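Local coordinates for Ice-binding protein (Flavobacteriaceae bacterium, PDB 5UYT), which probably binds ice as an antifreeze protein, using two beta-helical ice-binding domains joined in one chain, at residues L289-E294 and T311-A316; A208-P213 and D327-E332; T30-T35 and V49-N54; T318-K323 and A350-I355; P216-V221 and N280-Y285. All blocks are in the same frame, centred on the assembly; numbering follows the deposited sequence.

Interaction 1 (L289-E294 and T311-A316); sequences LPTDIE and TYLLNA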
# COMPACT_ATOMS: atom_id res chain seq x y z
N LEU A 289 -0.15 -6.91 17.97
CA LEU A 289 0.85 -6.20 17.15
C LEU A 289 0.51 -4.72 17.11
O LEU A 289 -0.62 -4.36 16.83
CB LEU A 289 0.89 -6.72 15.69
CG LEU A 289 1.57 -8.07 15.48
CD1 LEU A 289 1.30 -8.64 14.08
CD2 LEU A 289 3.09 -7.98 15.79
N PRO A 290 1.51 -3.86 17.34
CA PRO A 290 1.33 -2.39 17.23
C PRO A 290 0.94 -1.96 15.83
O PRO A 290 1.47 -2.48 14.84
CB PRO A 290 2.71 -1.82 17.61
CG PRO A 290 3.47 -2.96 18.19
CD PRO A 290 2.90 -4.23 17.65
N THR A 291 0.00 -1.01 15.73
CA THR A 291 -0.44 -0.50 14.43
C THR A 291 0.63 0.44 13.86
O THR A 291 1.11 1.32 14.59
CB THR A 291 -1.74 0.32 14.61
OG1 THR A 291 -2.77 -0.58 15.00
CG2 THR A 291 -2.16 1.03 13.31
N ASP A 292 1.03 0.22 12.61
CA ASP A 292 1.92 1.17 11.92
C ASP A 292 1.11 2.28 11.25
O ASP A 292 1.46 3.46 11.33
CB ASP A 292 2.70 0.44 10.81
CG ASP A 292 3.66 -0.56 11.36
OD1 ASP A 292 4.32 -0.25 12.37
OD2 ASP A 292 3.78 -1.65 10.79
N ILE A 293 0.05 1.89 10.56
CA ILE A 293 -0.71 2.83 9.71
C ILE A 293 -2.17 2.50 9.87
O ILE A 293 -2.57 1.34 9.73
CB ILE A 293 -0.34 2.71 8.20
CG1 ILE A 293 1.10 3.21 7.93
CG2 ILE A 293 -1.37 3.44 7.30
CD1 ILE A 293 1.61 2.80 6.55
N GLU A 294 -2.97 3.52 10.20
CA GLU A 294 -4.43 3.30 10.23
C GLU A 294 -5.05 3.75 8.91
O GLU A 294 -4.82 4.89 8.46
CB GLU A 294 -5.13 4.02 11.40
CG GLU A 294 -6.65 3.79 11.40
CD GLU A 294 -7.39 4.49 12.54
OE1 GLU A 294 -6.73 5.12 13.40
OE2 GLU A 294 -8.64 4.43 12.55
N THR A 311 1.87 -3.41 9.63
CA THR A 311 0.65 -3.76 10.31
C THR A 311 -0.35 -2.60 10.12
O THR A 311 -0.08 -1.48 10.58
CB THR A 311 0.91 -3.96 11.80
OG1 THR A 311 1.86 -5.03 11.99
CG2 THR A 311 -0.40 -4.32 12.52
N TYR A 312 -1.50 -2.89 9.51
CA TYR A 312 -2.52 -1.86 9.27
C TYR A 312 -3.67 -2.05 10.22
O TYR A 312 -3.96 -3.19 10.62
CB TYR A 312 -3.07 -2.01 7.84
CG TYR A 312 -2.05 -1.63 6.81
CD1 TYR A 312 -1.83 -0.28 6.50
CD2 TYR A 312 -1.25 -2.60 6.18
CE1 TYR A 312 -0.87 0.10 5.55
CE2 TYR A 312 -0.29 -2.23 5.24
CZ TYR A 312 -0.11 -0.88 4.93
OH TYR A 312 0.84 -0.46 4.01
N LEU A 313 -4.36 -0.96 10.54
CA LEU A 313 -5.63 -1.02 11.29
C LEU A 313 -6.76 -0.42 10.43
O LEU A 313 -6.65 0.71 9.92
CB LEU A 313 -5.54 -0.22 12.61
CG LEU A 313 -6.86 -0.11 13.38
CD1 LEU A 313 -7.39 -1.45 13.89
CD2 LEU A 313 -6.70 0.90 14.51
N LEU A 314 -7.82 -1.20 10.26
CA LEU A 314 -9.09 -0.67 9.78
C LEU A 314 -10.01 -0.68 11.00
O LEU A 314 -10.43 -1.76 11.43
CB LEU A 314 -9.63 -1.55 8.64
CG LEU A 314 -8.83 -1.42 7.33
CD1 LEU A 314 -8.80 -2.78 6.65
CD2 LEU A 314 -9.48 -0.40 6.40
N ASN A 315 -10.33 0.49 11.56
CA ASN A 315 -10.96 0.55 12.89
C ASN A 315 -12.51 0.49 12.90
O ASN A 315 -13.16 1.07 13.79
CB ASN A 315 -10.45 1.77 13.69
CG ASN A 315 -10.65 1.59 15.20
OD1 ASN A 315 -10.54 0.46 15.71
ND2 ASN A 315 -10.95 2.66 15.90
N ALA A 316 -13.08 -0.23 11.92
CA ALA A 316 -14.55 -0.36 11.77
C ALA A 316 -14.82 -1.54 10.87
O ALA A 316 -13.89 -2.09 10.27
CB ALA A 316 -15.15 0.91 11.13
O HOH W 1 3.48 -4.04 13.99
O HOH W 2 -9.88 3.10 10.61

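Interaction 2 (A208-P213 and D327-E332); sequences AVLTGP and DAQGNE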
# COMPACT_ATOMS: atom_id res chain seq x y z
N ALA A 208 15.03 2.64 4.05
CA ALA A 208 14.97 1.33 4.74
C ALA A 208 14.06 0.32 4.05
O ALA A 208 12.95 0.64 3.65
CB ALA A 208 14.52 1.50 6.18
N VAL A 209 14.53 -0.93 3.93
CA VAL A 209 13.74 -2.00 3.32
C VAL A 209 12.63 -2.40 4.28
O VAL A 209 12.92 -2.75 5.43
CB VAL A 209 14.59 -3.26 3.02
CG1 VAL A 209 13.74 -4.37 2.39
CG2 VAL A 209 15.74 -2.91 2.10
N LEU A 210 11.38 -2.35 3.82
CA LEU A 210 10.25 -2.72 4.68
C LEU A 210 10.15 -4.23 4.82
O LEU A 210 10.22 -4.97 3.80
CB LEU A 210 8.93 -2.14 4.13
CG LEU A 210 8.80 -0.61 4.08
CD1 LEU A 210 7.48 -0.18 3.41
CD2 LEU A 210 8.93 -0.00 5.46
N THR A 211 9.99 -4.68 6.06
CA THR A 211 9.85 -6.10 6.39
C THR A 211 8.45 -6.45 6.82
O THR A 211 8.04 -7.60 6.70
CB THR A 211 10.80 -6.52 7.54
OG1 THR A 211 10.52 -5.74 8.71
CG2 THR A 211 12.23 -6.30 7.15
N GLY A 212 7.72 -5.45 7.34
CA GLY A 212 6.48 -5.75 8.04
C GLY A 212 6.80 -6.37 9.41
O GLY A 212 7.98 -6.51 9.79
N PRO A 213 5.76 -6.73 10.17
CA PRO A 213 5.95 -7.34 11.50
C PRO A 213 6.41 -8.79 11.40
O PRO A 213 6.41 -9.38 10.31
CB PRO A 213 4.55 -7.26 12.10
CG PRO A 213 3.64 -7.43 10.92
CD PRO A 213 4.33 -6.63 9.82
N ASP A 327 2.08 -5.00 -1.92
CA ASP A 327 3.29 -4.75 -2.69
C ASP A 327 4.45 -4.96 -1.73
O ASP A 327 4.67 -4.15 -0.81
CB ASP A 327 3.24 -3.28 -3.18
CG ASP A 327 4.50 -2.83 -3.89
OD1 ASP A 327 5.46 -3.61 -4.04
OD2 ASP A 327 4.52 -1.61 -4.30
N ALA A 328 5.22 -6.03 -1.95
CA ALA A 328 6.37 -6.34 -1.10
C ALA A 328 7.63 -5.57 -1.44
O ALA A 328 8.63 -5.71 -0.76
CB ALA A 328 6.65 -7.85 -1.09
N GLN A 329 7.58 -4.76 -2.51
CA GLN A 329 8.72 -3.93 -2.93
C GLN A 329 10.02 -4.74 -3.12
O GLN A 329 11.15 -4.24 -2.85
CB GLN A 329 8.91 -2.73 -1.98
CG GLN A 329 7.61 -1.94 -1.76
CD GLN A 329 7.78 -0.62 -0.96
OE1 GLN A 329 7.24 0.41 -1.35
NE2 GLN A 329 8.48 -0.67 0.15
N GLY A 330 9.89 -5.95 -3.63
CA GLY A 330 11.04 -6.79 -3.96
C GLY A 330 11.51 -7.73 -2.85
O GLY A 330 12.43 -8.52 -3.05
N ASN A 331 10.88 -7.63 -1.67
CA ASN A 331 11.29 -8.43 -0.50
C ASN A 331 10.31 -9.59 -0.31
O ASN A 331 9.23 -9.39 0.27
CB ASN A 331 11.32 -7.57 0.77
CG ASN A 331 11.62 -8.39 2.03
OD1 ASN A 331 11.99 -9.57 1.97
ND2 ASN A 331 11.45 -7.77 3.17
N GLU A 332 10.69 -10.78 -0.77
CA GLU A 332 9.73 -11.91 -0.80
C GLU A 332 9.31 -12.35 0.60
O GLU A 332 8.22 -12.91 0.79
CB GLU A 332 10.26 -13.09 -1.61
CG GLU A 332 11.42 -13.82 -0.96
CD GLU A 332 11.76 -15.14 -1.66
OE1 GLU A 332 12.90 -15.61 -1.45
OE2 GLU A 332 10.90 -15.72 -2.37
O HOH W 3 10.10 -4.36 1.15
O HOH W 4 10.95 -1.78 1.13

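Interaction 3 (T30-T35 and V49-N54); sequences TGDVGT and VMQDSN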
# COMPACT_ATOMS: atom_id res chain seq x y z
N THR A 30 1.05 6.75 -1.48
CA THR A 30 1.97 5.95 -0.67
C THR A 30 3.04 6.86 -0.10
O THR A 30 3.85 7.39 -0.84
CB THR A 30 2.64 4.83 -1.48
OG1 THR A 30 1.63 4.02 -2.07
CG2 THR A 30 3.53 3.94 -0.53
N GLY A 31 3.04 6.98 1.22
CA GLY A 31 3.91 7.92 1.93
C GLY A 31 3.05 8.69 2.92
O GLY A 31 1.80 8.77 2.76
N ASP A 32 3.69 9.33 3.90
CA ASP A 32 2.94 10.20 4.79
C ASP A 32 2.39 11.42 4.03
O ASP A 32 2.94 11.84 2.99
CB ASP A 32 3.78 10.63 5.99
CG ASP A 32 4.10 9.49 6.96
OD1 ASP A 32 3.63 8.35 6.75
OD2 ASP A 32 4.85 9.74 7.93
N VAL A 33 1.35 12.03 4.60
CA VAL A 33 0.73 13.24 4.06
C VAL A 33 0.62 14.22 5.22
O VAL A 33 0.12 13.86 6.30
CB VAL A 33 -0.70 12.95 3.52
CG1 VAL A 33 -1.44 14.25 3.16
CG2 VAL A 33 -0.63 11.99 2.32
N GLY A 34 1.06 15.45 5.04
CA GLY A 34 0.96 16.34 6.17
C GLY A 34 1.31 17.78 5.96
O GLY A 34 1.77 18.19 4.88
N THR A 35 1.08 18.54 7.02
CA THR A 35 1.43 19.95 7.06
C THR A 35 1.84 20.29 8.49
O THR A 35 1.28 19.78 9.46
CB THR A 35 0.25 20.83 6.56
OG1 THR A 35 0.37 22.16 7.11
CG2 THR A 35 -1.12 20.21 6.97
N VAL A 49 0.93 7.74 7.10
CA VAL A 49 0.28 8.37 8.27
C VAL A 49 -0.12 9.78 7.93
O VAL A 49 0.66 10.54 7.28
CB VAL A 49 1.24 8.36 9.49
CG1 VAL A 49 0.61 9.03 10.71
CG2 VAL A 49 1.68 6.92 9.77
N MET A 50 -1.33 10.15 8.34
CA MET A 50 -1.77 11.55 8.25
C MET A 50 -1.13 12.33 9.39
O MET A 50 -1.54 12.17 10.55
CB MET A 50 -3.32 11.64 8.28
CG MET A 50 -4.01 10.76 7.23
SD MET A 50 -3.45 11.02 5.52
CE MET A 50 -3.99 12.71 5.24
N GLN A 51 -0.13 13.18 9.09
CA GLN A 51 0.65 13.90 10.10
C GLN A 51 0.28 15.38 10.09
O GLN A 51 0.53 16.06 9.10
CB GLN A 51 2.15 13.79 9.80
CG GLN A 51 2.69 12.38 9.54
CD GLN A 51 2.93 11.62 10.83
OE1 GLN A 51 2.39 11.96 11.88
NE2 GLN A 51 3.69 10.53 10.74
N ASP A 52 -0.34 15.86 11.17
CA ASP A 52 -0.84 17.25 11.23
C ASP A 52 -0.21 17.95 12.43
O ASP A 52 -0.49 17.57 13.56
CB ASP A 52 -2.38 17.28 11.35
CG ASP A 52 -3.09 16.59 10.15
OD1 ASP A 52 -2.64 16.80 8.98
OD2 ASP A 52 -4.08 15.86 10.40
N SER A 53 0.65 18.94 12.17
CA SER A 53 1.18 19.84 13.21
C SER A 53 1.73 19.10 14.43
O SER A 53 1.27 19.32 15.55
CB SER A 53 0.11 20.86 13.64
OG SER A 53 -0.42 21.54 12.50
N ASN A 54 2.70 18.23 14.22
CA ASN A 54 3.23 17.38 15.29
C ASN A 54 4.74 17.24 15.17
O ASN A 54 5.36 17.95 14.38
CB ASN A 54 2.52 16.00 15.31
CG ASN A 54 2.65 15.24 14.00
OD1 ASN A 54 3.47 15.58 13.14
ND2 ASN A 54 1.85 14.20 13.84
O HOH W 5 -2.40 14.93 7.17

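Interaction 4 (T318-K323 and A350-I355); sequences TVLNGK and ASVELI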
# COMPACT_ATOMS: atom_id res chain seq x y z
N THR A 318 -15.42 -3.44 7.64
CA THR A 318 -14.66 -3.15 6.43
C THR A 318 -15.36 -3.79 5.24
O THR A 318 -15.84 -4.93 5.35
CB THR A 318 -13.26 -3.74 6.59
OG1 THR A 318 -12.56 -2.99 7.61
CG2 THR A 318 -12.47 -3.71 5.26
N VAL A 319 -15.44 -3.05 4.14
CA VAL A 319 -15.98 -3.59 2.91
C VAL A 319 -14.83 -3.57 1.88
O VAL A 319 -14.27 -2.50 1.62
CB VAL A 319 -17.17 -2.74 2.38
CG1 VAL A 319 -17.68 -3.31 1.05
CG2 VAL A 319 -18.29 -2.74 3.41
N LEU A 320 -14.47 -4.72 1.34
CA LEU A 320 -13.52 -4.74 0.23
C LEU A 320 -14.31 -4.61 -1.07
O LEU A 320 -15.05 -5.55 -1.47
CB LEU A 320 -12.71 -6.05 0.23
CG LEU A 320 -11.80 -6.26 -1.00
CD1 LEU A 320 -10.75 -5.15 -1.07
CD2 LEU A 320 -11.09 -7.63 -0.99
N ASN A 321 -14.17 -3.45 -1.73
CA ASN A 321 -14.84 -3.22 -3.01
C ASN A 321 -13.76 -3.35 -4.07
O ASN A 321 -12.81 -2.53 -4.10
CB ASN A 321 -15.47 -1.81 -3.10
CG ASN A 321 -16.30 -1.60 -4.39
OD1 ASN A 321 -16.01 -2.16 -5.46
ND2 ASN A 321 -17.36 -0.77 -4.29
N GLY A 322 -13.88 -4.37 -4.91
CA GLY A 322 -12.91 -4.50 -5.98
C GLY A 322 -11.58 -4.97 -5.42
O GLY A 322 -11.54 -5.87 -4.59
N LYS A 323 -10.51 -4.31 -5.86
CA LYS A 323 -9.17 -4.83 -5.63
C LYS A 323 -8.38 -4.08 -4.56
O LYS A 323 -8.39 -2.83 -4.54
CB LYS A 323 -8.38 -4.72 -6.94
CG LYS A 323 -6.93 -5.25 -6.81
CD LYS A 323 -6.18 -5.39 -8.13
CE LYS A 323 -6.04 -4.08 -8.87
NZ LYS A 323 -5.17 -4.24 -10.09
N ALA A 350 -14.51 -9.22 -5.87
CA ALA A 350 -13.43 -8.52 -5.15
C ALA A 350 -12.13 -9.35 -5.26
O ALA A 350 -12.17 -10.55 -5.57
CB ALA A 350 -13.81 -8.29 -3.67
N SER A 351 -10.98 -8.71 -5.00
CA SER A 351 -9.73 -9.44 -5.14
C SER A 351 -8.66 -8.89 -4.23
O SER A 351 -8.67 -7.69 -3.89
CB SER A 351 -9.23 -9.50 -6.62
OG SER A 351 -8.98 -8.19 -7.17
N VAL A 352 -7.75 -9.77 -3.86
CA VAL A 352 -6.50 -9.41 -3.19
C VAL A 352 -5.42 -9.81 -4.17
O VAL A 352 -5.34 -10.99 -4.55
CB VAL A 352 -6.35 -10.18 -1.86
CG1 VAL A 352 -5.02 -9.84 -1.17
CG2 VAL A 352 -7.56 -9.91 -0.94
N GLU A 353 -4.58 -8.86 -4.61
CA GLU A 353 -3.51 -9.20 -5.52
C GLU A 353 -2.16 -8.92 -4.88
O GLU A 353 -2.06 -8.08 -3.99
CB GLU A 353 -3.67 -8.43 -6.85
CG GLU A 353 -5.02 -8.76 -7.50
CD GLU A 353 -5.19 -10.18 -8.03
OE1 GLU A 353 -4.16 -10.89 -8.21
OE2 GLU A 353 -6.37 -10.60 -8.32
N LEU A 354 -1.15 -9.67 -5.32
CA LEU A 354 0.18 -9.60 -4.73
C LEU A 354 1.16 -9.21 -5.82
O LEU A 354 1.14 -9.78 -6.94
CB LEU A 354 0.56 -10.98 -4.16
CG LEU A 354 -0.46 -11.57 -3.17
CD1 LEU A 354 -0.04 -12.94 -2.65
CD2 LEU A 354 -0.70 -10.67 -1.97
N ILE A 355 2.01 -8.23 -5.52
CA ILE A 355 3.02 -7.79 -6.49
C ILE A 355 4.39 -7.65 -5.87
O ILE A 355 4.53 -7.56 -4.65
CB ILE A 355 2.65 -6.46 -7.23
CG1 ILE A 355 2.68 -5.24 -6.27
CG2 ILE A 355 1.30 -6.59 -7.92
CD1 ILE A 355 2.52 -3.90 -6.99

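Interaction 5 (P216-V221 and N280-Y285); sequences PNLGTV and NNAYTY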
# COMPACT_ATOMS: atom_id res chain seq x y z
N PRO A 216 2.76 -14.39 12.67
CA PRO A 216 2.37 -15.25 13.77
C PRO A 216 2.82 -16.68 13.53
O PRO A 216 2.89 -17.13 12.38
CB PRO A 216 0.85 -15.20 13.72
CG PRO A 216 0.54 -15.00 12.25
CD PRO A 216 1.58 -13.97 11.88
N ASN A 217 3.10 -17.40 14.62
CA ASN A 217 3.26 -18.81 14.53
C ASN A 217 1.85 -19.39 14.49
O ASN A 217 1.08 -19.23 15.44
CB ASN A 217 4.06 -19.33 15.71
CG ASN A 217 4.16 -20.85 15.75
OD1 ASN A 217 3.87 -21.54 14.79
ND2 ASN A 217 4.62 -21.36 16.88
N LEU A 218 1.49 -20.03 13.38
CA LEU A 218 0.18 -20.69 13.29
C LEU A 218 0.13 -22.07 13.98
O LEU A 218 -0.96 -22.66 14.10
CB LEU A 218 -0.29 -20.81 11.83
CG LEU A 218 -0.48 -19.47 11.09
CD1 LEU A 218 -0.89 -19.77 9.65
CD2 LEU A 218 -1.50 -18.58 11.78
N GLY A 219 1.27 -22.61 14.44
CA GLY A 219 1.28 -24.00 14.93
C GLY A 219 0.58 -24.97 13.98
O GLY A 219 0.81 -24.93 12.76
N THR A 220 -0.27 -25.85 14.52
CA THR A 220 -0.85 -26.93 13.71
C THR A 220 -1.95 -26.42 12.78
O THR A 220 -2.29 -27.08 11.80
CB THR A 220 -1.40 -28.10 14.56
OG1 THR A 220 -2.53 -27.61 15.32
CG2 THR A 220 -0.34 -28.65 15.53
N VAL A 221 -2.47 -25.22 13.05
CA VAL A 221 -3.53 -24.69 12.19
C VAL A 221 -3.00 -24.30 10.78
O VAL A 221 -3.79 -24.12 9.83
CB VAL A 221 -4.40 -23.63 12.95
CG1 VAL A 221 -3.93 -22.23 12.65
CG2 VAL A 221 -5.86 -23.77 12.51
N ASN A 280 -6.43 -19.65 18.61
CA ASN A 280 -6.55 -18.61 19.62
C ASN A 280 -5.22 -17.91 19.87
O ASN A 280 -5.18 -16.68 20.03
CB ASN A 280 -7.08 -19.16 20.96
CG ASN A 280 -8.51 -19.61 20.86
OD1 ASN A 280 -9.18 -19.37 19.85
ND2 ASN A 280 -8.99 -20.29 21.89
N ASN A 281 -4.13 -18.68 19.92
CA ASN A 281 -2.81 -18.07 20.16
C ASN A 281 -2.45 -17.10 19.03
O ASN A 281 -1.97 -15.98 19.30
CB ASN A 281 -1.71 -19.11 20.30
CG ASN A 281 -1.85 -19.99 21.54
OD1 ASN A 281 -2.39 -19.58 22.57
ND2 ASN A 281 -1.32 -21.21 21.45
N ALA A 282 -2.68 -17.51 17.78
CA ALA A 282 -2.38 -16.67 16.62
C ALA A 282 -3.25 -15.39 16.62
O ALA A 282 -2.74 -14.29 16.33
CB ALA A 282 -2.57 -17.45 15.32
N TYR A 283 -4.54 -15.53 16.92
CA TYR A 283 -5.41 -14.36 16.94
C TYR A 283 -4.92 -13.32 17.97
O TYR A 283 -4.78 -12.14 17.66
CB TYR A 283 -6.87 -14.75 17.22
CG TYR A 283 -7.83 -13.58 17.16
CD1 TYR A 283 -8.45 -13.22 15.95
CD2 TYR A 283 -8.12 -12.86 18.30
CE1 TYR A 283 -9.33 -12.13 15.91
CE2 TYR A 283 -8.99 -11.77 18.27
CZ TYR A 283 -9.59 -11.41 17.08
OH TYR A 283 -10.46 -10.34 17.11
N THR A 284 -4.66 -13.78 19.20
CA THR A 284 -4.13 -12.92 20.25
C THR A 284 -2.81 -12.25 19.85
O THR A 284 -2.61 -11.08 20.11
CB THR A 284 -3.92 -13.70 21.55
OG1 THR A 284 -5.17 -14.32 21.88
CG2 THR A 284 -3.44 -12.80 22.69
N TYR A 285 -1.93 -13.01 19.21
CA TYR A 285 -0.66 -12.44 18.73
C TYR A 285 -0.91 -11.31 17.73
O TYR A 285 -0.30 -10.23 17.85
CB TYR A 285 0.25 -13.52 18.11
CG TYR A 285 1.50 -12.93 17.47
CD1 TYR A 285 2.64 -12.68 18.23
CD2 TYR A 285 1.53 -12.61 16.12
CE1 TYR A 285 3.79 -12.13 17.66
CE2 TYR A 285 2.67 -12.04 15.54
CZ TYR A 285 3.80 -11.83 16.30
OH TYR A 285 4.95 -11.27 15.73

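Interaction 1 (L289-E294 and T311-A316)
Ile293 and Tyr312 run alongside each other on one face of a short parallel strand pairing in this right-handed beta-helix, and make its close-packed flank. Ile293 CB stands 3.7 Å from Tyr312 CD1, and the isoleucine's CG2 and CD1 both reach for CE1. On the tyrosine, CG is anti to the carbonyl carbon (chi1 -70°), which brings the ring alongside the isoleucine, where its CD1 and CE1 atoms meet it. Backbone bonds tie the strands alongside: Leu313 N donates to Ile293 O at 3.0 Å, and Thr311 O receives Asp292 N at 2.9 Å, with a weak second bond from Ile293 N. Asp292 also accepts, its OD2 taking Thr311 N at 2.8 Å in a nearly straight bond (174°) on the anti side of the carboxylate, tilted out of its plane.

The other flank is looser and wetter. Glu294, fully extended, runs beside Leu313, yet its CD comes no nearer than 4.2 Å to Leu313 CD2. Its OE2 is linked to Asn315 N through a water, while Asn315 OD1 turns to Asn341. At the opposite end, by Thr311, another water links Pro290 O to Thr311 OG1.

A leucine at Tyr312 would probably leave Ile293 without the ring flank it packs on and Asp47, hydrogen-bonded to the tyrosine OH, without that mate.

Within the fold, 289-294 comes straight off helix 270-288, and strand 293-294 pairs with strand 311-314, whose other edge is hydrogen-bonded to strand 336-340.

Interaction 2 (A208-P213 and D327-E332)
Leu210 and Asn331 meet across two irregular backbones, whose closest CA atoms, those of Thr211 and Asn331, remain 7.4 Å apart, too far for strand pairing. Residues 327-332 fold into a type I' beta turn from Ala328 to Asn331, closed by Asn331 N donating to Ala328 O; residues 208-213 belong to the loop leading from strand 198-200 of the first beta-helix to strand 224-228 of the second. The turn puts Gln329 and Gly330 at positive phi, a position that suits the glycine. Just ahead of it, Asp327 OD1 accepts Gln329 N at 2.9 Å, an Asx turn, and the same oxygen is also bonded to Asn356.

Asn331 carries the direct link. Its CG is anti to the backbone N (chi1 175°), extending the amide across to the loop, where ND2 donates to Leu210 O at 3.1 Å with that oxygen lying in the amide plane. Leu210 O is gripped a second time, by a water that also donates to Ala328 O. Val209 CG1 stands off more loosely, 4.2 Å from Asn331 ND2. At the Gln329 end of this surface contact the Leu210 and Gln329 side chains cross at a slant, Leu210 CD1 lying 3.4 Å from Gln329 NE2. A second water takes Leu210 N at 2.8 Å and, in a weak bond, Gln329 NE2 at 2.9 Å.

Interaction 3 (T30-T35 and V49-N54)
Asp32 uses both carboxylate oxygens on the neighbouring strand. OD1 accepts Val49 N at 2.8 Å and OD2 accepts Gln51 NE2 at 3.1 Å; both bonds are nearly straight, and both donors come from above the carboxylate plane. Carboxylate and amide are turned 67° against each other, although Asp32 OD2 lies in the plane of the Gln51 amide. The other end of that amide is held as well: Gln51 OE1 takes Asn54 ND2 at 3.0 Å, while Asn54 is the N-cap of helix 55-73. An alanine in place of Asp32 would probably leave Val49 N and Gln51 NE2 without their acceptors, with only the Asn54 bond of those described still holding the Gln51 amide.

Behind this polar row runs the backbone ladder. Gln51 N donates to Val33 O at 2.9 Å, Val33 N to Val49 O, Thr35 N to Gln51 O and Ser53 N to Thr35 O. The two strands diverge by only 16°, the parallel stacking of successive coils in a right-handed beta-helix. Gly34 sits where its CA comes 3.0 Å from Gln51 O, and a CB there would clash with that oxygen.

Packing lies on the opposite face from Gln51. Met50 is bent at both chi2 and chi3, curling its tip back so that CE rests 3.6 Å from Val33 CG1. Val33 and Thr35 also pack on Val21 of strand 21-24. Farther along, a water donates to Val33 O and to Asp52 OD1, which also accepts Ser40 N. Met50 touches Leu296 of the second beta-helix.

Interaction 4 (T318-K323 and A350-I355)
Gly322 O receives Ser351 N at 2.9 Å, the one hydrogen bond between these segments. Two CA-H...O contacts flank it: Ala350 CA to the same Gly322 O at 3.3 Å, and Lys323 CA to Ser351 O at 3.4 Å. Lys323 and Ser351 are the one parallel bridge pair between the segments.

Around this core the side chains close in from two sides. Leu320 CD2 meets Ala350 CB at 3.9 Å and, more loosely, Val352 CG2 at 4.2 Å. On the face of the bridge that carries Lys323 and Ser351, Lys323 CB lies 3.5 Å from Ser351 OG; with chi1 at 61° the hydroxyl is turned to the lysine's CB and CG. The lysine runs extended to CD, which touches Glu353 CG at 3.6 Å, and bends at chi3 beyond CG, the two side chains crossing at about a right angle.

Gly322, at positive phi, lets the chain turn a corner of the beta-helix: strand 318-320 pairs with strand 344-346, whereas strand 323-327 lies between 305-307 and 351-355. Thr347 OG1 is bonded to Gly322 N at this corner, and Val352 is backed by Leu326 and Phe379.

Despite their opposite charges, Lys323 NZ and Glu353 OE2 are 6.7 Å apart, with Glu353 OE1 in only a long, weak ion pair with Lys380. The lysine-glutamate contact is therefore one of methylenes, and attraction between the two charges probably adds little to the backbone bond and the leucine packing.

Interaction 5 (P216-V221 and N280-Y285)
Ala282 and Tyr285, one helical turn apart, are the residues through which helix 270-288 meets Pro216 and Leu218 of the loop before strand 224-228. At the start of the helical segment, Asn280 O is taken up within the helix, accepting Thr284 N and Thr284 OG1 from opposite faces of its carbonyl plane. Ala282 follows, with its CB directed at the loop: Leu218 CD2 comes to 3.9 Å of Ala282 CB, Asn217 O to 4.1 Å of it, and Pro216 CB to 4.4 Å. So small a side chain allows the loop to lie close over the helix at this point. Tyr283 leaves the helix on the side away from the loop and touches Ile384 and Lys366.

Tyr285 ends the walk. Its CG is anti to the backbone N (chi1 174°), which carries the ring out to the proline, and CD2 comes 3.6 Å from Pro216 CB while CE2 lies 3.7 Å from Pro216 N. The hydroxyl continues past the proline to bond Val214 O, so the same ring that packs on Pro216 also grips the backbone two residues before it. The loop keeps its shape partly through an Asx turn, Asn217 OD1 accepting Gly219 N at 2.8 Å.

The contact is apolar and mostly buried, set against the strands of the second beta-helix: Pro216 also touches Phe364 of strand 363-367, while Leu218 and Ala282 rest on Ser382 and Ile384 of strand 382-385.

Overall arrangement
Interaction 1 lies where the two beta-helices meet. Its centre is about 16 Å from that of interaction 3 in the first beta-helix, and Val49 CG2 of interaction 3 packs 3.8 Å from Asp292 O. It also touches interaction 2, Thr311 OG1 lying 3.2 Å from Pro213 CG. Interactions 2 and 4 interlock along the chain and meet where Ala328 N is 3.2 Å from Ile355 O, a probable hydrogen bond. Interaction 5 is nested within the long loop that interaction 2 closes, and its helix leads directly into 289-294. Interactions 3 and 5 are the farthest apart, about 33 Å between centres, one in the first beta-helix, the other packed against the second.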